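Side-chain contact in anthranilate-CoA ligase (Stigmatella aurantiaca, PDB 4WV3), which belongs to the ANL superfamily, with a large AMP-binding domain followed by a small C-terminal domain: residues T387-E391 and W392-G396. Sequence-based numbering, arbitrary orientation.
Sequences TFQGE and WLATG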
ATOM      1  N   THR A 387      -6.660  -4.747  18.308  1.00 18.70           N
ATOM      2  CA  THR A 387      -5.649  -5.002  17.289  1.00 15.40           C
ATOM      3  C   THR A 387      -4.252  -5.149  17.882  1.00 18.79           C
ATOM      4  O   THR A 387      -3.567  -6.143  17.643  1.00 19.58           O
ATOM      5  CB  THR A 387      -5.640  -3.878  16.235  1.00 15.57           C
ATOM      6  OG1 THR A 387      -6.896  -3.857  15.546  1.00 17.83           O
ATOM      7  CG2 THR A 387      -4.523  -4.093  15.230  1.00 16.26           C
ATOM      8  N   PHE A 388      -3.833  -4.157  18.659  1.00 17.61           N
ATOM      9  CA  PHE A 388      -2.499  -4.153  19.243  1.00 14.42           C
ATOM     10  C   PHE A 388      -2.477  -4.920  20.560  1.00 13.87           C
ATOM     11  O   PHE A 388      -2.647  -4.338  21.630  1.00 13.33           O
ATOM     12  CB  PHE A 388      -2.022  -2.715  19.449  1.00 12.27           C
ATOM     13  CG  PHE A 388      -2.097  -1.872  18.208  1.00 15.64           C
ATOM     14  CD1 PHE A 388      -1.050  -1.853  17.304  1.00 13.45           C
ATOM     15  CD2 PHE A 388      -3.221  -1.105  17.940  1.00 15.24           C
ATOM     16  CE1 PHE A 388      -1.116  -1.084  16.157  1.00 10.77           C
ATOM     17  CE2 PHE A 388      -3.293  -0.334  16.794  1.00 16.67           C
ATOM     18  CZ  PHE A 388      -2.239  -0.322  15.903  1.00 11.85           C
ATOM     19  N   GLN A 389      -2.264  -6.228  20.472  1.00 15.92           N
ATOM     20  CA  GLN A 389      -2.306  -7.096  21.643  1.00 13.90           C
ATOM     21  C   GLN A 389      -0.926  -7.292  22.261  1.00 15.75           C
ATOM     22  O   GLN A 389      -0.329  -8.362  22.145  1.00 18.70           O
ATOM     23  CB  GLN A 389      -2.913  -8.450  21.274  1.00 17.74           C
ATOM     24  CG  GLN A 389      -4.276  -8.350  20.613  1.00 13.64           C
ATOM     25  CD  GLN A 389      -4.782  -9.691  20.122  1.00 22.11           C
ATOM     26  OE1 GLN A 389      -4.207 -10.734  20.432  1.00 22.81           O
ATOM     27  NE2 GLN A 389      -5.859  -9.671  19.346  1.00 22.64           N
ATOM     28  N   GLY A 390      -0.429  -6.252  22.921  1.00 17.51           N
ATOM     29  CA  GLY A 390       0.872  -6.305  23.560  1.00 18.08           C
ATOM     30  C   GLY A 390       2.002  -6.329  22.551  1.00 17.50           C
ATOM     31  O   GLY A 390       2.130  -5.421  21.731  1.00 19.77           O
ATOM     32  N   GLU A 391       2.823  -7.373  22.612  1.00 16.94           N
ATOM     33  CA  GLU A 391       3.926  -7.531  21.669  1.00 22.27           C
ATOM     34  C   GLU A 391       3.450  -8.110  20.343  1.00 20.08           C
ATOM     35  O   GLU A 391       4.214  -8.182  19.380  1.00 14.27           O
ATOM     36  CB  GLU A 391       5.020  -8.428  22.249  1.00 20.20           C
ATOM     37  CG  GLU A 391       5.860  -7.784  23.335  1.00 25.69           C
ATOM     38  CD  GLU A 391       7.134  -8.559  23.609  1.00 42.37           C
ATOM     39  OE1 GLU A 391       7.172  -9.316  24.602  1.00 49.68           O
ATOM     40  OE2 GLU A 391       8.099  -8.410  22.829  1.00 42.62           O
ATOM     41  N   TRP A 392       2.188  -8.525  20.299  1.00 16.35           N
ATOM     42  CA  TRP A 392       1.638  -9.153  19.104  1.00 15.19           C
ATOM     43  C   TRP A 392       0.619  -8.269  18.391  1.00 15.51           C
ATOM     44  O   TRP A 392      -0.251  -7.668  19.020  1.00 16.49           O
ATOM     45  CB  TRP A 392       1.022 -10.511  19.448  1.00 15.39           C
ATOM     46  CG  TRP A 392       2.030 -11.495  19.942  1.00 13.87           C
ATOM     47  CD1 TRP A 392       2.280 -11.830  21.240  1.00 22.84           C
ATOM     48  CD2 TRP A 392       2.938 -12.265  19.146  1.00 16.96           C
ATOM     49  NE1 TRP A 392       3.284 -12.767  21.301  1.00 24.57           N
ATOM     50  CE2 TRP A 392       3.705 -13.051  20.029  1.00 22.26           C
ATOM     51  CE3 TRP A 392       3.174 -12.369  17.772  1.00 18.57           C
ATOM     52  CZ2 TRP A 392       4.691 -13.929  19.583  1.00 16.94           C
ATOM     53  CZ3 TRP A 392       4.153 -13.240  17.331  1.00 17.42           C
ATOM     54  CH2 TRP A 392       4.899 -14.009  18.233  1.00 18.53           C
ATOM     55  N   LEU A 393       0.742  -8.203  17.070  1.00 15.77           N
ATOM     56  CA  LEU A 393      -0.143  -7.387  16.248  1.00 14.73           C
ATOM     57  C   LEU A 393      -1.095  -8.258  15.435  1.00 19.78           C
ATOM     58  O   LEU A 393      -0.660  -9.100  14.649  1.00 19.73           O
ATOM     59  CB  LEU A 393       0.678  -6.504  15.308  1.00 14.08           C
ATOM     60  CG  LEU A 393      -0.107  -5.664  14.300  1.00 17.23           C
ATOM     61  CD1 LEU A 393      -0.954  -4.631  15.016  1.00 15.17           C
ATOM     62  CD2 LEU A 393       0.832  -4.996  13.306  1.00 13.39           C
ATOM     63  N   ALA A 394      -2.394  -8.052  15.628  1.00 14.97           N
ATOM     64  CA  ALA A 394      -3.402  -8.767  14.856  1.00 13.94           C
ATOM     65  C   ALA A 394      -3.685  -8.028  13.553  1.00 15.27           C
ATOM     66  O   ALA A 394      -4.117  -6.877  13.566  1.00 21.09           O
ATOM     67  CB  ALA A 394      -4.677  -8.923  15.665  1.00 15.26           C
ATOM     68  N   THR A 395      -3.436  -8.692  12.428  1.00 15.62           N
ATOM     69  CA  THR A 395      -3.611  -8.069  11.120  1.00 19.11           C
ATOM     70  C   THR A 395      -5.001  -8.323  10.545  1.00 19.33           C
ATOM     71  O   THR A 395      -5.418  -7.659   9.596  1.00 18.13           O
ATOM     72  CB  THR A 395      -2.556  -8.560  10.111  1.00 16.33           C
ATOM     73  OG1 THR A 395      -2.675  -9.979   9.942  1.00 15.75           O
ATOM     74  CG2 THR A 395      -1.155  -8.226  10.599  1.00 16.12           C
ATOM     75  N   GLY A 396      -5.711  -9.286  11.125  1.00 19.60           N
ATOM     76  CA  GLY A 396      -7.034  -9.650  10.652  1.00 15.08           C
ATOM     77  C   GLY A 396      -6.973 -10.572   9.448  1.00 21.76           C
ATOM     78  O   GLY A 396      -7.913 -10.642   8.657  1.00 22.34           O
TER
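Phe388 and Leu393 are paired across a tight beta hairpin as a non-hydrogen-bonded pair, and their side chains run alongside one another. Leu393, its CG swung opposite the main-chain N (chi1 175°), brings CD1 to 3.6 Å from Phe388 CD1, meeting the ring obliquely. The same methyl touches Thr387 CG2, which also lies over one face of the Phe388 ring. Branched and aromatic carbons suit this packed side, where Leu393 is buried; Thr387 OG1 turns from it to the carbonyl of Lys383.

Backbone bonds close the hairpin. Ala394 N donates to Thr387 O at 3.0 Å, nearly straight at 171°, while Trp392 N reaches Gln389 O at 3.1 Å across a type II' turn and Gln389 N returns a weak bond to Trp392 O. Gly390, at positive phi, fits that turn's second position.

The other side and the turn are looser: Gln389 is exposed, its NE2 hydrogen-bonded to Gln386 O and 3.9 Å from the small Ala394 CB, and Glu391 extends outward to a salt bridge with Arg369. Trp392 is the packed exception, its broad indole covering Leu367 and Arg369 and offering its ring to Lys349 (cation-pi).

The hairpin follows directly on helix 381-387, and its longer strand, 392-401, runs between 364-369 and 407-412, carrying Thr395 into the ligand pocket.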